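Long-range contacts in putative type VI secretion protein (Escherichia coli, PDB 3U66), which is probably an inner-membrane-anchored component of the type VI secretion machinery, present here as its all-helical cytoplasmic domain: residues E10-Y14 with A46-L50; A103-W108 with F136-R141; T126-R130 with V159-T163. All blocks are in the same frame, centred on the assembly; numbering follows the deposited sequence.

How the contacts relate
All three contacts belong to one all-helical DotU-type cytoplasmic domain built as a double helical bundle. Contact 1 and contact 2 lie on opposite sides of the chain's centre, with their own centres 23 Å apart and nearest atoms about 11 Å apart. Contact 3 joins to both. Toward contact 1, whose centre is 16 Å away, the tie combines a salt bridge, Arg-130 NE to Glu-10 OE1 at 2.8 Å, with packing of Phe-13 on Cys-127. Toward contact 2, 17 Å away between centres, the link is apolar, Leu-107 CD1 lying 4.0 Å from Leu-128 CD2. A bound glycerol, probably carried over from crystallisation, lies about 5 Å from the side chain of Leu-50 in contact 1.

Contact 1 (E10-Y14 with A46-L50); sequences EQIFY and AREEL
Glu-49 OE1 and the backbone oxygen of Ile-12 are joined through one water, which donates to both, at 2.7 Å to Glu-49 OE1 and 2.8 Å to Ile-12 O. The bridge spans two antiparallel helices of the bundle, 7-24 and 32-52, whose short segments here run at 167° with axes 9.9 Å apart. No direct hydrogen bond links the segments; apart from the water, they are held by apolar packing that buries 265 Å².

Ile-12 carries most of the contact. Its CG1 branch sits at chi1 -40°, which sends the CG2 methyl against the backbone of the facing helix, 3.5 Å from Ala-46 CA. The small Ala-46 side chain is consistent with the close approach here, 5.8 Å between the CA atoms of Ile-12 and Ala-46. Both branches of Ile-12 also touch Glu-49: the two side chains slide past each other in opposite directions, and Ile-12 CD1 lies beside both Glu-49 OE1 and Glu-49 CB, 3.6 Å from the latter. The aliphatic part of Glu-49 thus lies along the isoleucine while its carboxylate holds the water.

On the buried side, Phe-13 brings its ring end to the partner helix and crosses Leu-50 at about a right angle. Ala-46 CB and Leu-50 CD1 both approach this ring obliquely. Phe-13 also meets the ring of Phe-67 and packs on Met-63 of helix 57-76, a helix that Ala-46 and Leu-50 touch as well through Leu-64 and Ser-60, so the pair is backed by a third helix of the bundle. At the far rim of the ring, Phe-13 CZ rests 3.8 Å from Leu-50 CD1.

Contact 2 (A103-W108 with F136-R141); sequences AGEELW and FTGQYR
Trp-108, its CG anti to the carbonyl carbon (chi1 -83°), sets the indole N-H at the loop backbone, while Phe-136, its CG anti to the backbone N (chi1 178°), brings its ring against Leu-107. Trp-108 NE1 donates to Thr-137 O at 2.7 Å, the oxygen lying near the indole plane although the N-H comes in from above the carbonyl plane. Tyr-140 turns its edge to the face of the five-membered ring, planes at 87°, and its CB also lies over that face. Phe-136 lies oblique to the indole. Together the three rings form an aromatic cluster that fastens the loop after helix 122-133 to the first turns of helix 103-115. Leu-107 CD2 sits over one face of Phe-136 in a CH-pi contact, 3.7 Å from the ring centroid, and Gly-138 N lies over the opposite face. Gln-139 N donates to Gly-104 O at 2.8 Å. The two backbones close to 3.8 Å between the CA atoms of Gly-104 and Gly-138, and a side chain on Gly-138 would probably run into Gly-104 O. Glu-73 OE2, from helix 57-76, accepts hydrogen bonds from Thr-137 N and Gly-138 N.

Contact 3 (T126-R130 with V159-T163); sequences TCLCR and VPAFT
This is a loop-to-helix packing contact, buried and largely apolar: Phe-162, in the segment after helix 148-157, lays its ring on Cys-129 of helix 122-133. Cys-129 CB stands over the middle of one face, 3.6 Å from the ring centroid and 12° off the normal, a CH-pi contact. The sulfur meets the same ring obliquely, SG 4.6 Å from the centroid, and also touches Val-159 CG1. Cys-129 SG takes the place anti to the carbonyl carbon (chi1 -75°), which swings it off the ring centre toward Val-159.

At the ring rim, Thr-126 CG2 approaches Phe-162 CE1 at 3.9 Å, near the ring plane. The aliphatic part of Arg-130 meets the neighbouring corner, CD close to Phe-162 CZ, and its guanidinium is tilted 70° from the ring. The guanidinium is engaged elsewhere, in a salt bridge from NE to Glu-10 OE1 and a hydrogen bond from NH1 to Gln-133 OE1; Thr-126 OG1 likewise bonds to Val-122 O within its own helix. With an alanine at Phe-162 the ring over Cys-129 CB would be gone, which is likely to open a gap between Thr-126 CG2 and Arg-130 CD and leave the turn less firmly held.

No hydrogen bond crosses between 126-130 and 159-163, so the join is one of side-chain packing. The type I beta turn from Val-159 to Phe-162 brings both residues onto the same helix, where they complete a Cys sulfur-aromatic contact in which SG meets the Phe-162 ring obliquely.

Contact 1 (E10-Y14 with A46-L50)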
loop_
_atom_site.group_PDB
_atom_site.type_symbol
_atom_site.label_atom_id
_atom_site.label_comp_id
_atom_site.label_asym_id
_atom_site.label_seq_id
_atom_site.Cartn_x
_atom_site.Cartn_y
_atom_site.Cartn_z
ATOM N N GLU A 10 1.479 -4.881 -12.815
ATOM C CA GLU A 10 0.662 -5.767 -11.978
ATOM C C GLU A 10 1.306 -7.157 -11.889
ATOM O O GLU A 10 1.364 -7.735 -10.802
ATOM C CB GLU A 10 -0.788 -5.847 -12.486
ATOM C CG GLU A 10 -1.621 -4.622 -12.152
ATOM C CD GLU A 10 -3.117 -4.838 -12.267
ATOM O OE1 GLU A 10 -3.758 -5.150 -11.239
ATOM O OE2 GLU A 10 -3.652 -4.692 -13.387
ATOM N N GLN A 11 1.848 -7.644 -13.025
ATOM C CA GLN A 11 2.585 -8.901 -13.194
ATOM C C GLN A 11 3.761 -8.983 -12.196
ATOM O O GLN A 11 4.031 -10.062 -11.665
ATOM C CB GLN A 11 3.178 -8.933 -14.611
ATOM C CG GLN A 11 2.592 -9.926 -15.593
ATOM C CD GLN A 11 3.409 -9.995 -16.884
ATOM O OE1 GLN A 11 4.556 -9.510 -16.987
ATOM N NE2 GLN A 11 2.839 -10.627 -17.904
ATOM N N ILE A 12 4.493 -7.851 -12.006
ATOM C CA ILE A 12 5.654 -7.719 -11.110
ATOM C C ILE A 12 5.219 -7.824 -9.631
ATOM O O ILE A 12 5.913 -8.459 -8.833
ATOM C CB ILE A 12 6.419 -6.367 -11.331
ATOM C CG1 ILE A 12 6.573 -5.914 -12.801
ATOM C CG2 ILE A 12 7.733 -6.312 -10.585
ATOM C CD1 ILE A 12 7.510 -6.697 -13.727
ATOM N N PHE A 13 4.111 -7.155 -9.260
ATOM C CA PHE A 13 3.646 -7.104 -7.881
ATOM C C PHE A 13 2.691 -8.205 -7.449
ATOM O O PHE A 13 2.491 -8.358 -6.246
ATOM C CB PHE A 13 3.083 -5.715 -7.542
ATOM C CG PHE A 13 4.096 -4.595 -7.456
ATOM C CD1 PHE A 13 4.980 -4.515 -6.384
ATOM C CD2 PHE A 13 4.138 -3.598 -8.425
ATOM C CE1 PHE A 13 5.909 -3.474 -6.303
ATOM C CE2 PHE A 13 5.072 -2.564 -8.349
ATOM C CZ PHE A 13 5.956 -2.511 -7.293
ATOM N N TYR A 14 2.117 -8.983 -8.403
ATOM C CA TYR A 14 1.179 -10.082 -8.101
ATOM C C TYR A 14 1.672 -11.068 -7.024
ATOM O O TYR A 14 0.934 -11.272 -6.061
ATOM C CB TYR A 14 0.703 -10.828 -9.367
ATOM C CG TYR A 14 -0.521 -10.251 -10.036
ATOM C CD1 TYR A 14 -1.682 -9.984 -9.315
ATOM C CD2 TYR A 14 -0.568 -10.080 -11.420
ATOM C CE1 TYR A 14 -2.818 -9.466 -9.928
ATOM C CE2 TYR A 14 -1.696 -9.561 -12.049
ATOM C CZ TYR A 14 -2.819 -9.257 -11.298
ATOM O OH TYR A 14 -3.938 -8.758 -11.910
ATOM N N ALA A 46 11.195 -6.888 -7.632
ATOM C CA ALA A 46 10.293 -5.901 -8.219
ATOM C C ALA A 46 11.053 -4.697 -8.775
ATOM O O ALA A 46 10.733 -4.242 -9.875
ATOM C CB ALA A 46 9.242 -5.464 -7.209
ATOM N N ARG A 47 12.089 -4.228 -8.039
ATOM C CA ARG A 47 12.962 -3.107 -8.400
ATOM C C ARG A 47 13.689 -3.362 -9.736
ATOM O O ARG A 47 13.625 -2.521 -10.636
ATOM C CB ARG A 47 13.978 -2.840 -7.273
ATOM C CG ARG A 47 14.521 -1.410 -7.247
ATOM C CD ARG A 47 16.002 -1.349 -6.937
ATOM N NE ARG A 47 16.312 -1.702 -5.548
ATOM C CZ ARG A 47 16.898 -2.836 -5.168
ATOM N NH1 ARG A 47 17.239 -3.751 -6.068
ATOM N NH2 ARG A 47 17.146 -3.062 -3.886
ATOM N N GLU A 48 14.350 -4.529 -9.863
ATOM C CA GLU A 48 15.092 -4.948 -11.055
ATOM C C GLU A 48 14.161 -5.141 -12.250
ATOM O O GLU A 48 14.513 -4.746 -13.362
ATOM C CB GLU A 48 15.883 -6.236 -10.773
ATOM N N GLU A 49 12.968 -5.723 -12.019
ATOM C CA GLU A 49 11.962 -5.974 -13.053
ATOM C C GLU A 49 11.328 -4.691 -13.609
ATOM O O GLU A 49 11.213 -4.560 -14.832
ATOM C CB GLU A 49 10.905 -6.960 -12.549
ATOM C CG GLU A 49 10.994 -8.318 -13.216
ATOM C CD GLU A 49 10.296 -9.466 -12.512
ATOM O OE1 GLU A 49 9.120 -9.313 -12.112
ATOM O OE2 GLU A 49 10.914 -10.549 -12.425
ATOM N N LEU A 50 10.947 -3.739 -12.721
ATOM C CA LEU A 50 10.375 -2.440 -13.107
ATOM C C LEU A 50 11.355 -1.651 -13.973
ATOM O O LEU A 50 10.943 -1.071 -14.981
ATOM C CB LEU A 50 9.958 -1.605 -11.878
ATOM C CG LEU A 50 8.675 -2.021 -11.156
ATOM C CD1 LEU A 50 8.655 -1.477 -9.750
ATOM C CD2 LEU A 50 7.426 -1.592 -11.918
HETATM O O HOH W 1 8.453 -9.383 -9.471
#

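Contact 2 (A103-W108 with F136-R141)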
loop_
_atom_site.group_PDB
_atom_site.type_symbol
_atom_site.label_atom_id
_atom_site.label_comp_id
_atom_site.label_asym_id
_atom_site.label_seq_id
_atom_site.Cartn_x
_atom_site.Cartn_y
_atom_site.Cartn_z
ATOM N N ALA A 103 5.515 5.967 6.730
ATOM C CA ALA A 103 4.873 5.635 5.454
ATOM C C ALA A 103 3.357 5.626 5.558
ATOM O O ALA A 103 2.689 5.930 4.577
ATOM C CB ALA A 103 5.383 4.309 4.918
ATOM N N GLY A 104 2.833 5.353 6.751
ATOM C CA GLY A 104 1.399 5.369 7.022
ATOM C C GLY A 104 0.789 6.737 6.795
ATOM O O GLY A 104 -0.365 6.841 6.372
ATOM N N GLU A 105 1.591 7.793 7.016
ATOM C CA GLU A 105 1.202 9.191 6.853
ATOM C C GLU A 105 1.597 9.736 5.473
ATOM O O GLU A 105 0.734 10.267 4.761
ATOM C CB GLU A 105 1.835 10.045 7.971
ATOM C CG GLU A 105 1.131 11.364 8.237
ATOM C CD GLU A 105 1.735 12.195 9.351
ATOM O OE1 GLU A 105 1.887 11.667 10.476
ATOM O OE2 GLU A 105 2.021 13.390 9.112
ATOM N N GLU A 106 2.893 9.625 5.100
ATOM C CA GLU A 106 3.362 10.199 3.841
ATOM C C GLU A 106 2.953 9.514 2.539
ATOM O O GLU A 106 3.070 10.146 1.486
ATOM C CB GLU A 106 4.823 10.697 3.876
ATOM C CG GLU A 106 5.874 9.659 4.207
ATOM N N LEU A 107 2.407 8.271 2.590
ATOM C CA LEU A 107 1.898 7.615 1.375
ATOM C C LEU A 107 0.585 8.288 0.932
ATOM O O LEU A 107 0.350 8.439 -0.262
ATOM C CB LEU A 107 1.739 6.093 1.539
ATOM C CG LEU A 107 1.152 5.295 0.356
ATOM C CD1 LEU A 107 2.034 5.394 -0.904
ATOM C CD2 LEU A 107 0.934 3.856 0.741
ATOM N N TRP A 108 -0.241 8.724 1.902
ATOM C CA TRP A 108 -1.474 9.473 1.657
ATOM C C TRP A 108 -1.137 10.828 1.047
ATOM O O TRP A 108 -1.821 11.271 0.134
ATOM C CB TRP A 108 -2.285 9.647 2.955
ATOM C CG TRP A 108 -3.137 8.461 3.263
ATOM C CD1 TRP A 108 -2.963 7.569 4.280
ATOM C CD2 TRP A 108 -4.225 7.954 2.476
ATOM N NE1 TRP A 108 -3.900 6.566 4.201
ATOM C CE2 TRP A 108 -4.683 6.776 3.095
ATOM C CE3 TRP A 108 -4.855 8.389 1.298
ATOM C CZ2 TRP A 108 -5.734 6.014 2.577
ATOM C CZ3 TRP A 108 -5.922 7.655 0.807
ATOM C CH2 TRP A 108 -6.360 6.491 1.450
ATOM N N PHE A 136 -4.622 -1.276 2.855
ATOM C CA PHE A 136 -3.834 -0.165 3.402
ATOM C C PHE A 136 -4.733 0.926 3.951
ATOM O O PHE A 136 -5.600 1.432 3.245
ATOM C CB PHE A 136 -2.818 0.415 2.407
ATOM C CG PHE A 136 -2.044 1.596 2.955
ATOM C CD1 PHE A 136 -0.909 1.404 3.733
ATOM C CD2 PHE A 136 -2.464 2.900 2.709
ATOM C CE1 PHE A 136 -0.199 2.492 4.242
ATOM C CE2 PHE A 136 -1.758 3.991 3.227
ATOM C CZ PHE A 136 -0.629 3.779 3.988
ATOM N N THR A 137 -4.510 1.281 5.214
ATOM C CA THR A 137 -5.250 2.309 5.929
ATOM C C THR A 137 -4.333 3.489 6.226
ATOM O O THR A 137 -4.698 4.627 5.944
ATOM C CB THR A 137 -5.889 1.702 7.187
ATOM O OG1 THR A 137 -6.761 0.642 6.790
ATOM C CG2 THR A 137 -6.661 2.725 8.012
ATOM N N GLY A 138 -3.172 3.208 6.806
ATOM C CA GLY A 138 -2.205 4.218 7.213
ATOM C C GLY A 138 -2.735 5.116 8.311
ATOM O O GLY A 138 -3.575 4.697 9.116
ATOM N N GLN A 139 -2.229 6.352 8.358
ATOM C CA GLN A 139 -2.653 7.381 9.298
ATOM C C GLN A 139 -2.829 8.665 8.486
ATOM O O GLN A 139 -1.878 9.423 8.285
ATOM C CB GLN A 139 -1.649 7.580 10.450
ATOM C CG GLN A 139 -1.362 6.342 11.306
ATOM C CD GLN A 139 -0.137 5.589 10.829
ATOM O OE1 GLN A 139 0.930 6.166 10.570
ATOM N NE2 GLN A 139 -0.253 4.271 10.728
ATOM N N TYR A 140 -4.040 8.858 7.949
ATOM C CA TYR A 140 -4.383 10.025 7.144
ATOM C C TYR A 140 -4.556 11.252 8.026
ATOM O O TYR A 140 -5.218 11.202 9.072
ATOM C CB TYR A 140 -5.656 9.763 6.325
ATOM C CG TYR A 140 -6.066 10.901 5.404
ATOM C CD1 TYR A 140 -5.536 11.010 4.123
ATOM C CD2 TYR A 140 -7.039 11.818 5.791
ATOM C CE1 TYR A 140 -5.925 12.041 3.263
ATOM C CE2 TYR A 140 -7.430 12.857 4.943
ATOM C CZ TYR A 140 -6.876 12.963 3.677
ATOM O OH TYR A 140 -7.264 13.983 2.835
ATOM N N ARG A 141 -3.919 12.344 7.596
ATOM C CA ARG A 141 -3.948 13.655 8.237
ATOM C C ARG A 141 -4.083 14.678 7.113
ATOM O O ARG A 141 -3.505 14.484 6.037
ATOM C CB ARG A 141 -2.647 13.954 9.024
ATOM C CG ARG A 141 -1.991 12.788 9.762
ATOM C CD ARG A 141 -2.245 12.822 11.250
ATOM N NE ARG A 141 -3.277 11.859 11.644
ATOM C CZ ARG A 141 -3.035 10.717 12.285
ATOM N NH1 ARG A 141 -1.800 10.384 12.627
ATOM N NH2 ARG A 141 -4.041 9.909 12.600
#

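Contact 3 (T126-R130 with V159-T163)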
loop_
_atom_site.group_PDB
_atom_site.type_symbol
_atom_site.label_atom_id
_atom_site.label_comp_id
_atom_site.label_asym_id
_atom_site.label_seq_id
_atom_site.Cartn_x
_atom_site.Cartn_y
_atom_site.Cartn_z
ATOM N N THR A 126 -2.652 2.516 -10.645
ATOM C CA THR A 126 -3.146 1.145 -10.512
ATOM C C THR A 126 -2.620 0.557 -9.207
ATOM O O THR A 126 -3.409 0.054 -8.404
ATOM C CB THR A 126 -2.789 0.316 -11.759
ATOM O OG1 THR A 126 -3.383 0.927 -12.909
ATOM C CG2 THR A 126 -3.227 -1.147 -11.648
ATOM N N CYS A 127 -1.300 0.671 -8.981
ATOM C CA CYS A 127 -0.626 0.170 -7.788
ATOM C C CYS A 127 -1.137 0.810 -6.506
ATOM O O CYS A 127 -1.307 0.106 -5.512
ATOM C CB CYS A 127 0.882 0.308 -7.934
ATOM S SG CYS A 127 1.592 -0.819 -9.157
ATOM N N LEU A 128 -1.432 2.125 -6.547
ATOM C CA LEU A 128 -1.979 2.877 -5.418
ATOM C C LEU A 128 -3.417 2.424 -5.092
ATOM O O LEU A 128 -3.824 2.444 -3.923
ATOM C CB LEU A 128 -1.910 4.394 -5.676
ATOM C CG LEU A 128 -0.508 5.021 -5.744
ATOM C CD1 LEU A 128 -0.580 6.449 -6.198
ATOM C CD2 LEU A 128 0.226 4.934 -4.408
ATOM N N CYS A 129 -4.168 1.991 -6.127
ATOM C CA CYS A 129 -5.522 1.465 -5.971
ATOM C C CYS A 129 -5.442 0.070 -5.376
ATOM O O CYS A 129 -6.209 -0.267 -4.472
ATOM C CB CYS A 129 -6.270 1.460 -7.305
ATOM S SG CYS A 129 -6.826 3.094 -7.842
ATOM N N ARG A 130 -4.496 -0.733 -5.878
ATOM C CA ARG A 130 -4.256 -2.095 -5.409
ATOM C C ARG A 130 -3.811 -2.077 -3.949
ATOM O O ARG A 130 -4.273 -2.920 -3.173
ATOM C CB ARG A 130 -3.230 -2.808 -6.308
ATOM C CG ARG A 130 -3.604 -4.236 -6.702
ATOM C CD ARG A 130 -4.823 -4.287 -7.597
ATOM N NE ARG A 130 -4.722 -5.289 -8.655
ATOM C CZ ARG A 130 -5.536 -6.330 -8.793
ATOM N NH1 ARG A 130 -6.524 -6.528 -7.925
ATOM N NH2 ARG A 130 -5.370 -7.185 -9.789
ATOM N N VAL A 159 -8.940 5.925 -12.701
ATOM C CA VAL A 159 -8.521 4.603 -13.175
ATOM C C VAL A 159 -9.754 3.757 -13.583
ATOM O O VAL A 159 -10.665 3.583 -12.766
ATOM C CB VAL A 159 -7.522 3.891 -12.208
ATOM C CG1 VAL A 159 -8.138 3.657 -10.846
ATOM C CG2 VAL A 159 -6.983 2.585 -12.785
ATOM N N PRO A 160 -9.830 3.293 -14.857
ATOM C CA PRO A 160 -11.021 2.526 -15.287
ATOM C C PRO A 160 -11.207 1.189 -14.581
ATOM O O PRO A 160 -12.339 0.808 -14.283
ATOM C CB PRO A 160 -10.813 2.341 -16.799
ATOM C CG PRO A 160 -9.347 2.492 -17.009
ATOM C CD PRO A 160 -8.867 3.466 -15.969
ATOM N N ALA A 161 -10.094 0.506 -14.279
ATOM C CA ALA A 161 -10.041 -0.808 -13.633
ATOM C C ALA A 161 -10.569 -0.824 -12.170
ATOM O O ALA A 161 -10.788 -1.897 -11.592
ATOM C CB ALA A 161 -8.610 -1.323 -13.674
ATOM N N PHE A 162 -10.731 0.357 -11.567
ATOM C CA PHE A 162 -11.122 0.459 -10.175
ATOM C C PHE A 162 -12.258 1.404 -9.905
ATOM O O PHE A 162 -12.452 2.395 -10.615
ATOM C CB PHE A 162 -9.904 0.851 -9.318
ATOM C CG PHE A 162 -8.832 -0.207 -9.243
ATOM C CD1 PHE A 162 -7.814 -0.256 -10.187
ATOM C CD2 PHE A 162 -8.847 -1.163 -8.237
ATOM C CE1 PHE A 162 -6.841 -1.254 -10.137
ATOM C CE2 PHE A 162 -7.863 -2.149 -8.174
ATOM C CZ PHE A 162 -6.874 -2.192 -9.128
ATOM N N THR A 163 -12.985 1.104 -8.830
ATOM C CA THR A 163 -14.103 1.889 -8.318
ATOM C C THR A 163 -14.174 1.757 -6.799
ATOM O O THR A 163 -13.324 1.099 -6.202
ATOM C CB THR A 163 -15.439 1.617 -9.075
ATOM O OG1 THR A 163 -16.401 2.619 -8.703
ATOM C CG2 THR A 163 -16.001 0.197 -8.837
#